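Uncharacterized protein (Enterococcus faecalis, PDB 3CLQ) is of unknown function but is probably related to the AllG subunit of oxamate carbamoyltransferase, an enzyme of allantoin breakdown. Local coordinates at residues I53-M58 / A65-L70; L70-L75 / R151-R156; P95-D100 / A240-L245. All coordinates share one frame; numbering follows the deposited sequence.

Interaction 1 (I53-M58 / A65-L70)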
loop_
_atom_site.group_PDB
_atom_site.type_symbol
_atom_site.label_atom_id
_atom_site.label_comp_id
_atom_site.label_asym_id
_atom_site.label_seq_id
_atom_site.Cartn_x
_atom_site.Cartn_y
_atom_site.Cartn_z
ATOM N N ILE B 53 1.166 -35.919 -11.024
ATOM C CA ILE B 53 2.547 -36.387 -11.104
ATOM C C ILE B 53 2.826 -37.395 -9.987
ATOM O O ILE B 53 2.626 -37.112 -8.811
ATOM C CB ILE B 53 3.544 -35.205 -11.016
ATOM C CG1 ILE B 53 4.978 -35.669 -11.260
ATOM C CG2 ILE B 53 3.429 -34.512 -9.665
ATOM C CD1 ILE B 53 5.878 -34.599 -11.786
ATOM N N THR B 54 3.276 -38.579 -10.348
ATOM C CA THR B 54 3.658 -39.533 -9.321
ATOM C C THR B 54 4.822 -38.986 -8.501
ATOM O O THR B 54 5.470 -38.021 -8.902
ATOM C CB THR B 54 4.038 -40.882 -9.917
ATOM O OG1 THR B 54 5.061 -40.678 -10.890
ATOM C CG2 THR B 54 2.839 -41.509 -10.585
ATOM N N TYR B 55 5.075 -39.606 -7.353
ATOM C CA TYR B 55 6.119 -39.149 -6.458
ATOM C C TYR B 55 7.480 -39.394 -7.088
ATOM O O TYR B 55 8.320 -38.495 -7.107
ATOM C CB TYR B 55 6.014 -39.842 -5.102
ATOM C CG TYR B 55 7.185 -39.576 -4.189
ATOM C CD1 TYR B 55 7.285 -38.382 -3.491
ATOM C CD2 TYR B 55 8.200 -40.519 -4.020
ATOM C CE1 TYR B 55 8.357 -38.125 -2.650
ATOM C CE2 TYR B 55 9.279 -40.276 -3.173
ATOM C CZ TYR B 55 9.348 -39.072 -2.488
ATOM O OH TYR B 55 10.404 -38.805 -1.644
ATOM N N GLU B 56 7.695 -40.597 -7.617
ATOM C CA GLU B 56 8.998 -40.925 -8.199
ATOM C C GLU B 56 9.425 -39.939 -9.278
ATOM O O GLU B 56 10.613 -39.703 -9.466
ATOM C CB GLU B 56 9.052 -42.357 -8.762
ATOM C CG GLU B 56 8.885 -43.454 -7.733
ATOM C CD GLU B 56 7.471 -43.494 -7.205
ATOM O OE1 GLU B 56 6.543 -43.234 -8.008
ATOM O OE2 GLU B 56 7.280 -43.757 -5.995
ATOM N N ASN B 57 8.474 -39.354 -9.990
ATOM C CA ASN B 57 8.862 -38.395 -11.015
ATOM C C ASN B 57 8.954 -36.946 -10.534
ATOM O O ASN B 57 9.354 -36.071 -11.297
ATOM C CB ASN B 57 8.006 -38.547 -12.272
ATOM C CG ASN B 57 8.043 -39.968 -12.822
ATOM O OD1 ASN B 57 9.057 -40.672 -12.706
ATOM N ND2 ASN B 57 6.938 -40.405 -13.415
HETATM N N MSE B 58 8.633 -36.695 -9.266
HETATM C CA MSE B 58 8.734 -35.327 -8.716
HETATM C C MSE B 58 10.182 -34.865 -8.679
HETATM O O MSE B 58 11.087 -35.658 -8.855
HETATM C CB MSE B 58 8.126 -35.218 -7.322
HETATM C CG MSE B 58 6.621 -35.358 -7.287
HETATM SE SE MSE B 58 5.957 -35.297 -5.437
HETATM C CE MSE B 58 4.023 -35.219 -5.750
ATOM N N ALA B 65 9.689 -31.569 0.041
ATOM C CA ALA B 65 8.442 -31.069 0.599
ATOM C C ALA B 65 7.579 -32.207 1.140
ATOM O O ALA B 65 7.201 -32.193 2.300
ATOM C CB ALA B 65 7.692 -30.277 -0.422
ATOM N N VAL B 66 7.272 -33.209 0.329
ATOM C CA VAL B 66 6.456 -34.292 0.871
ATOM C C VAL B 66 7.109 -34.917 2.110
ATOM O O VAL B 66 6.425 -35.448 2.981
ATOM C CB VAL B 66 6.130 -35.397 -0.168
ATOM C CG1 VAL B 66 5.669 -34.767 -1.487
ATOM C CG2 VAL B 66 7.318 -36.267 -0.378
ATOM N N GLN B 67 8.429 -34.833 2.193
ATOM C CA GLN B 67 9.155 -35.467 3.290
ATOM C C GLN B 67 9.011 -34.705 4.590
ATOM O O GLN B 67 8.794 -35.301 5.650
ATOM C CB GLN B 67 10.636 -35.621 2.938
ATOM C CG GLN B 67 10.929 -36.890 2.144
ATOM C CD GLN B 67 12.227 -36.794 1.384
ATOM O OE1 GLN B 67 13.167 -36.118 1.815
ATOM N NE2 GLN B 67 12.287 -37.461 0.234
ATOM N N GLY B 68 9.144 -33.382 4.497
ATOM C CA GLY B 68 9.017 -32.528 5.661
ATOM C C GLY B 68 7.594 -32.690 6.131
ATOM O O GLY B 68 7.329 -32.841 7.320
ATOM N N ALA B 69 6.681 -32.696 5.169
ATOM C CA ALA B 69 5.263 -32.778 5.458
ATOM C C ALA B 69 4.979 -34.050 6.220
ATOM O O ALA B 69 4.343 -34.025 7.282
ATOM C CB ALA B 69 4.461 -32.759 4.171
ATOM N N LEU B 70 5.455 -35.160 5.675
ATOM C CA LEU B 70 5.207 -36.448 6.280
ATOM C C LEU B 70 5.697 -36.490 7.721
ATOM O O LEU B 70 5.005 -37.000 8.606
ATOM C CB LEU B 70 5.830 -37.557 5.433
ATOM C CG LEU B 70 4.898 -38.407 4.543
ATOM C CD1 LEU B 70 3.447 -37.928 4.493
ATOM C CD2 LEU B 70 5.457 -38.566 3.141
#

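Interaction 2 (L70-L75 / R151-R156)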
loop_
_atom_site.group_PDB
_atom_site.type_symbol
_atom_site.label_atom_id
_atom_site.label_comp_id
_atom_site.label_asym_id
_atom_site.label_seq_id
_atom_site.Cartn_x
_atom_site.Cartn_y
_atom_site.Cartn_z
ATOM N N LEU B 70 5.455 -35.160 5.675
ATOM C CA LEU B 70 5.207 -36.448 6.280
ATOM C C LEU B 70 5.697 -36.490 7.721
ATOM O O LEU B 70 5.005 -37.000 8.606
ATOM C CB LEU B 70 5.830 -37.557 5.433
ATOM C CG LEU B 70 4.898 -38.407 4.543
ATOM C CD1 LEU B 70 3.447 -37.928 4.493
ATOM C CD2 LEU B 70 5.457 -38.566 3.141
ATOM N N VAL B 71 6.877 -35.929 7.968
ATOM C CA VAL B 71 7.388 -35.896 9.330
ATOM C C VAL B 71 6.451 -35.105 10.227
ATOM O O VAL B 71 6.165 -35.511 11.346
ATOM C CB VAL B 71 8.830 -35.345 9.412
ATOM C CG1 VAL B 71 9.238 -35.108 10.883
ATOM C CG2 VAL B 71 9.803 -36.325 8.747
ATOM N N PHE B 72 5.966 -33.975 9.723
ATOM C CA PHE B 72 5.025 -33.143 10.464
ATOM C C PHE B 72 3.700 -33.874 10.756
ATOM O O PHE B 72 3.266 -33.956 11.912
ATOM C CB PHE B 72 4.815 -31.824 9.722
ATOM C CG PHE B 72 3.527 -31.126 10.050
ATOM C CD1 PHE B 72 3.444 -30.277 11.145
ATOM C CD2 PHE B 72 2.407 -31.292 9.238
ATOM C CE1 PHE B 72 2.267 -29.622 11.436
ATOM C CE2 PHE B 72 1.229 -30.652 9.529
ATOM C CZ PHE B 72 1.158 -29.810 10.632
ATOM N N GLU B 73 3.076 -34.415 9.711
ATOM C CA GLU B 73 1.856 -35.202 9.875
ATOM C C GLU B 73 2.063 -36.362 10.838
ATOM O O GLU B 73 1.122 -36.801 11.497
ATOM C CB GLU B 73 1.347 -35.719 8.532
ATOM C CG GLU B 73 0.746 -34.636 7.659
ATOM C CD GLU B 73 -0.481 -33.972 8.285
ATOM O OE1 GLU B 73 -1.267 -34.676 8.965
ATOM O OE2 GLU B 73 -0.669 -32.745 8.086
ATOM N N GLY B 74 3.307 -36.832 10.921
ATOM C CA GLY B 74 3.696 -37.854 11.878
ATOM C C GLY B 74 3.621 -39.221 11.248
ATOM O O GLY B 74 3.414 -40.224 11.938
ATOM N N LEU B 75 3.791 -39.262 9.930
ATOM C CA LEU B 75 3.705 -40.522 9.191
ATOM C C LEU B 75 5.085 -41.166 8.946
ATOM O O LEU B 75 5.178 -42.306 8.497
ATOM C CB LEU B 75 2.915 -40.336 7.886
ATOM C CG LEU B 75 1.477 -39.816 8.056
ATOM C CD1 LEU B 75 0.778 -39.626 6.712
ATOM C CD2 LEU B 75 0.658 -40.736 8.947
ATOM N N ARG B 151 8.253 -24.815 13.145
ATOM C CA ARG B 151 7.398 -23.719 12.699
ATOM C C ARG B 151 6.053 -24.192 12.150
ATOM O O ARG B 151 5.022 -23.561 12.389
ATOM C CB ARG B 151 8.084 -22.876 11.645
ATOM C CG ARG B 151 7.207 -21.716 11.140
ATOM C CD ARG B 151 8.042 -20.842 10.267
ATOM N NE ARG B 151 9.422 -20.996 10.708
ATOM C CZ ARG B 151 10.229 -20.000 11.054
ATOM N NH1 ARG B 151 9.822 -18.728 10.978
ATOM N NH2 ARG B 151 11.464 -20.282 11.448
ATOM N N LEU B 152 6.067 -25.287 11.398
ATOM C CA LEU B 152 4.834 -25.899 10.937
ATOM C C LEU B 152 3.894 -26.273 12.093
ATOM O O LEU B 152 2.670 -26.142 11.976
ATOM C CB LEU B 152 5.140 -27.152 10.118
ATOM C CG LEU B 152 5.303 -26.981 8.615
ATOM C CD1 LEU B 152 4.301 -27.895 7.947
ATOM C CD2 LEU B 152 5.037 -25.556 8.164
ATOM N N ILE B 153 4.467 -26.761 13.193
ATOM C CA ILE B 153 3.687 -27.147 14.374
ATOM C C ILE B 153 3.168 -25.924 15.128
ATOM O O ILE B 153 2.032 -25.903 15.606
ATOM C CB ILE B 153 4.510 -28.042 15.322
ATOM C CG1 ILE B 153 4.750 -29.397 14.665
ATOM C CG2 ILE B 153 3.804 -28.232 16.663
ATOM C CD1 ILE B 153 5.903 -30.138 15.248
ATOM N N TRP B 154 4.015 -24.905 15.215
ATOM C CA TRP B 154 3.637 -23.626 15.783
ATOM C C TRP B 154 2.450 -23.051 15.018
ATOM O O TRP B 154 1.485 -22.570 15.605
ATOM C CB TRP B 154 4.822 -22.674 15.721
ATOM C CG TRP B 154 4.540 -21.316 16.285
ATOM C CD1 TRP B 154 4.673 -20.924 17.584
ATOM C CD2 TRP B 154 4.092 -20.161 15.561
ATOM N NE1 TRP B 154 4.327 -19.602 17.717
ATOM C CE2 TRP B 154 3.968 -19.110 16.489
ATOM C CE3 TRP B 154 3.777 -19.917 14.222
ATOM C CZ2 TRP B 154 3.541 -17.837 16.119
ATOM C CZ3 TRP B 154 3.355 -18.645 13.861
ATOM C CH2 TRP B 154 3.242 -17.630 14.803
HETATM N N MSE B 155 2.510 -23.123 13.701
HETATM C CA MSE B 155 1.411 -22.626 12.881
HETATM C C MSE B 155 0.117 -23.422 13.016
HETATM O O MSE B 155 -0.960 -22.904 12.751
HETATM C CB MSE B 155 1.822 -22.588 11.425
HETATM C CG MSE B 155 2.936 -21.621 11.157
HETATM SE SE MSE B 155 3.414 -21.779 9.294
HETATM C CE MSE B 155 2.035 -20.655 8.469
ATOM N N ARG B 156 0.202 -24.683 13.416
ATOM C CA ARG B 156 -1.030 -25.441 13.569
ATOM C C ARG B 156 -1.484 -25.540 15.021
ATOM O O ARG B 156 -2.629 -25.904 15.284
ATOM C CB ARG B 156 -0.927 -26.836 12.959
ATOM C CG ARG B 156 -0.035 -27.757 13.724
ATOM C CD ARG B 156 -0.696 -29.077 14.029
ATOM N NE ARG B 156 -0.121 -29.524 15.281
ATOM C CZ ARG B 156 0.789 -30.481 15.411
ATOM N NH1 ARG B 156 1.222 -31.179 14.366
ATOM N NH2 ARG B 156 1.245 -30.744 16.615
#

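Interaction 3 (P95-D100 / A240-L245)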
loop_
_atom_site.group_PDB
_atom_site.type_symbol
_atom_site.label_atom_id
_atom_site.label_comp_id
_atom_site.label_asym_id
_atom_site.label_seq_id
_atom_site.Cartn_x
_atom_site.Cartn_y
_atom_site.Cartn_z
ATOM N N PRO B 95 -3.055 -33.210 -7.059
ATOM C CA PRO B 95 -2.909 -31.752 -7.167
ATOM C C PRO B 95 -3.915 -30.966 -6.335
ATOM O O PRO B 95 -5.072 -31.377 -6.179
ATOM C CB PRO B 95 -3.151 -31.479 -8.660
ATOM C CG PRO B 95 -2.927 -32.781 -9.348
ATOM C CD PRO B 95 -3.364 -33.834 -8.357
ATOM N N CYS B 96 -3.473 -29.824 -5.821
ATOM C CA CYS B 96 -4.367 -28.889 -5.199
ATOM C C CYS B 96 -5.532 -28.593 -6.109
ATOM O O CYS B 96 -6.676 -28.440 -5.655
ATOM C CB CYS B 96 -3.643 -27.589 -4.922
ATOM S SG CYS B 96 -2.326 -27.778 -3.761
ATOM N N HIS B 97 -5.254 -28.476 -7.397
ATOM C CA HIS B 97 -6.305 -28.037 -8.280
ATOM C C HIS B 97 -7.487 -28.962 -8.310
ATOM O O HIS B 97 -8.607 -28.518 -8.538
ATOM C CB HIS B 97 -5.792 -27.737 -9.659
ATOM C CG HIS B 97 -5.567 -26.285 -9.875
ATOM N ND1 HIS B 97 -4.328 -25.701 -9.750
ATOM C CD2 HIS B 97 -6.436 -25.283 -10.140
ATOM C CE1 HIS B 97 -4.439 -24.402 -9.964
ATOM N NE2 HIS B 97 -5.708 -24.122 -10.200
ATOM N N GLU B 98 -7.250 -30.235 -8.024
ATOM C CA GLU B 98 -8.302 -31.218 -8.084
ATOM C C GLU B 98 -9.058 -31.353 -6.775
ATOM O O GLU B 98 -9.951 -32.189 -6.649
ATOM C CB GLU B 98 -7.731 -32.547 -8.509
ATOM C CG GLU B 98 -7.230 -32.535 -9.914
ATOM C CD GLU B 98 -6.886 -33.915 -10.377
ATOM O OE1 GLU B 98 -6.270 -34.030 -11.455
ATOM O OE2 GLU B 98 -7.228 -34.884 -9.656
ATOM N N HIS B 99 -8.704 -30.503 -5.814
ATOM C CA HIS B 99 -9.439 -30.389 -4.557
ATOM C C HIS B 99 -9.791 -28.941 -4.292
ATOM O O HIS B 99 -9.863 -28.500 -3.145
ATOM C CB HIS B 99 -8.618 -30.946 -3.408
ATOM C CG HIS B 99 -8.384 -32.415 -3.511
ATOM N ND1 HIS B 99 -9.198 -33.342 -2.897
ATOM C CD2 HIS B 99 -7.444 -33.124 -4.177
ATOM C CE1 HIS B 99 -8.754 -34.559 -3.155
ATOM N NE2 HIS B 99 -7.690 -34.453 -3.931
ATOM N N ASP B 100 -9.987 -28.192 -5.369
ATOM C CA ASP B 100 -10.454 -26.827 -5.251
ATOM C C ASP B 100 -9.486 -26.002 -4.427
ATOM O O ASP B 100 -9.888 -25.039 -3.785
ATOM C CB ASP B 100 -11.869 -26.805 -4.641
ATOM C CG ASP B 100 -12.917 -27.389 -5.593
ATOM O OD1 ASP B 100 -12.645 -27.406 -6.814
ATOM O OD2 ASP B 100 -13.998 -27.829 -5.145
ATOM N N ALA B 240 -8.041 -16.336 -3.991
ATOM C CA ALA B 240 -9.009 -15.451 -4.588
ATOM C C ALA B 240 -9.177 -15.802 -6.047
ATOM O O ALA B 240 -10.290 -16.088 -6.495
ATOM C CB ALA B 240 -8.540 -14.036 -4.470
ATOM N N ALA B 241 -8.068 -15.780 -6.783
ATOM C CA ALA B 241 -8.098 -16.091 -8.218
ATOM C C ALA B 241 -8.683 -17.488 -8.509
ATOM O O ALA B 241 -9.475 -17.669 -9.446
ATOM C CB ALA B 241 -6.714 -15.943 -8.832
ATOM N N LYS B 242 -8.285 -18.465 -7.701
ATOM C CA LYS B 242 -8.766 -19.821 -7.883
ATOM C C LYS B 242 -10.275 -19.851 -7.731
ATOM O O LYS B 242 -10.996 -20.524 -8.487
ATOM C CB LYS B 242 -8.130 -20.737 -6.856
ATOM C CG LYS B 242 -8.776 -22.102 -6.786
ATOM C CD LYS B 242 -8.710 -22.843 -8.106
ATOM C CE LYS B 242 -8.798 -24.332 -7.876
ATOM N NZ LYS B 242 -9.134 -25.070 -9.151
ATOM N N CYS B 243 -10.746 -19.109 -6.739
ATOM C CA CYS B 243 -12.162 -19.007 -6.472
ATOM C C CYS B 243 -12.922 -18.378 -7.646
ATOM O O CYS B 243 -13.943 -18.909 -8.061
ATOM C CB CYS B 243 -12.383 -18.232 -5.189
ATOM S SG CYS B 243 -14.114 -17.925 -4.785
ATOM N N ALA B 244 -12.426 -17.267 -8.185
ATOM C CA ALA B 244 -13.034 -16.665 -9.373
ATOM C C ALA B 244 -12.931 -17.562 -10.620
ATOM O O ALA B 244 -13.938 -17.904 -11.246
ATOM C CB ALA B 244 -12.411 -15.321 -9.648
ATOM N N LEU B 245 -11.712 -17.949 -10.979
ATOM C CA LEU B 245 -11.493 -18.846 -12.105
ATOM C C LEU B 245 -12.390 -20.111 -12.131
ATOM O O LEU B 245 -13.031 -20.411 -13.147
ATOM C CB LEU B 245 -10.032 -19.229 -12.190
ATOM C CG LEU B 245 -9.143 -18.389 -13.114
ATOM C CD1 LEU B 245 -9.997 -17.488 -13.971
ATOM C CD2 LEU B 245 -8.110 -17.596 -12.356
#

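Interaction 1 (I53-M58 / A65-L70)
The Tyr55 ring reaches from the loop after strand 45-48 to helix 60-73, passing obliquely by Val66 and ending at the amide of Gln67. Gln67 NE2 lies at the ring's edge, near its plane, and donates to Tyr55 OH over 3.0 Å with an N-H...O angle of 149°. The hydroxyl sits almost in the plane of the Gln67 amide, which is turned 59° from the ring, and the two side chains cross at about a right angle. Gln67 gets there by an extended chain beyond CG, its tip swinging closer to the loop than its base would suggest. Tyr55 OH is also hydrogen-bonded to Asp83 OD1, so helix 79-87 shares this buried oxygen with Gln67; two partners fix where the ring ends. Tyr55 opens a type I beta turn closed by Met58, whose N bonds to Tyr55 O at 2.8 Å. The turn leads directly into helix 60-73, and Lys63 NZ, from the helix's first turn, binds Met58 O. With the Tyr55 CG anti to its own N (chi1 171°), the ring is carried across to the helix, where Val66 CG2 lies alongside it, modelled too close for its exact placing to be trusted. The other methyl, CG1, turns to the selenium of Met58, a selenomethionine here, and the pair meets at 4.0 Å (SE to CG1). Ile46 and Phe93, from strands 45-48 and 92-95, pack on the same valine, and Phe93 also touches Met58.

Interaction 2 (L70-L75 / R151-R156)
Phe72, in the last turn of helix 60-73 and within the Schellman motif that ends it, projects its ring onto the side of helix 146-168. There Leu152 takes one face: its CD1 stands 4.0 Å from the Phe72 ring centroid and 14° off the normal, a CH-pi contact, while Leu152 CB meets Phe72 CD1 at 3.7 Å. At the rim, near the ring plane, Ile153 CG1 lies 3.9 Å from Phe72 CD1. One turn on from Leu152, Arg156 CG comes to the ring edge in plane, 3.7 Å from Phe72 CE1. Its CG occupies the crowded position between N and carbonyl carbon (chi1 71°), and the chain then bends at chi2, so its aliphatic part runs past the ring in the opposite direction. The Schellman motif has Gly74, with positive phi, as its C-prime residue, and Leu75 N bonds back to Leu70 O at 2.9 Å. The helix thus ends at Glu73, one residue after the aromatic that joins it to its neighbour. Arg156 NH1 approaches Phe72 CE1 to 3.5 Å, with guanidinium and ring planes 37° apart; Ile153 CG2 sits over one guanidinium face, offset toward its rim. Ser110 also touches Phe72.

Interaction 3 (P95-D100 / A240-L245)
The His97 imidazole meets the end of the Lys242 chain at its CD2 and NE2 side, the two side chains crossing at a slant. The second imidazole of the loop, that of His99, has Pro95 O in plane at its edge; its side chain leaves the backbone away from the helix, and the ring is held at both nitrogens, ND1 to Pro39 O and NE2 to Ser94 OG. His97 and Lys242 make the main contact. Lys242 CE lies 3.4 Å from His97 CD2, and Lys242 CD is 3.9 Å from His97 NE2. The amine is modelled nearer still to the ring, too close to be trusted, so the exact placing of Lys242 NZ is doubtful. Lys242 leaves helix 234-247 with its first torsion trans (chi1 168°), CG beside the carbonyl carbon, then bends at chi2 (60°) and runs extended to the loop. The loop makes a 3-10 turn at 96-98, with His99 N bonded to Cys96 O at 2.9 Å. It then reaches Asp100 in a left-handed backbone conformation, where Asp100 C lies 3.9 Å from Lys242 CE. Val102, Trp279 and Ile309 also pack on His97, so the helix, the loop after strand 92-95 and helix 309-313 converge here. The buried amine forms a salt bridge with Asp246 OD1, one turn along its own helix, and has Arg270 NH2 close by. Asp246, its main partner, probably offsets this crowding of positive charge; Asp100, not in contact, could add some negative potential, while the lysine's link to the loop itself rests on van der Waals contact.

Interactions 1 and 2 both draw on helix 60-73: the first meets the turn that leads into it, the second the neighbour that receives its C-terminal end. They share Leu70, which touches neither partner segment, and their centres lie 15 Å apart on the same side of the chain's centre. Interaction 3 is much more central, 8 Å from that centre against 19 and 22 Å. Its centre lies 20 Å from that of interaction 1, with nearest atoms about 5 Å apart, and 24 Å from that of interaction 2, with nearest atoms about 13 Å apart. Strand 92-95 links two of them: Phe93 packs on interaction 1, and the strand runs directly into the loop of interaction 3.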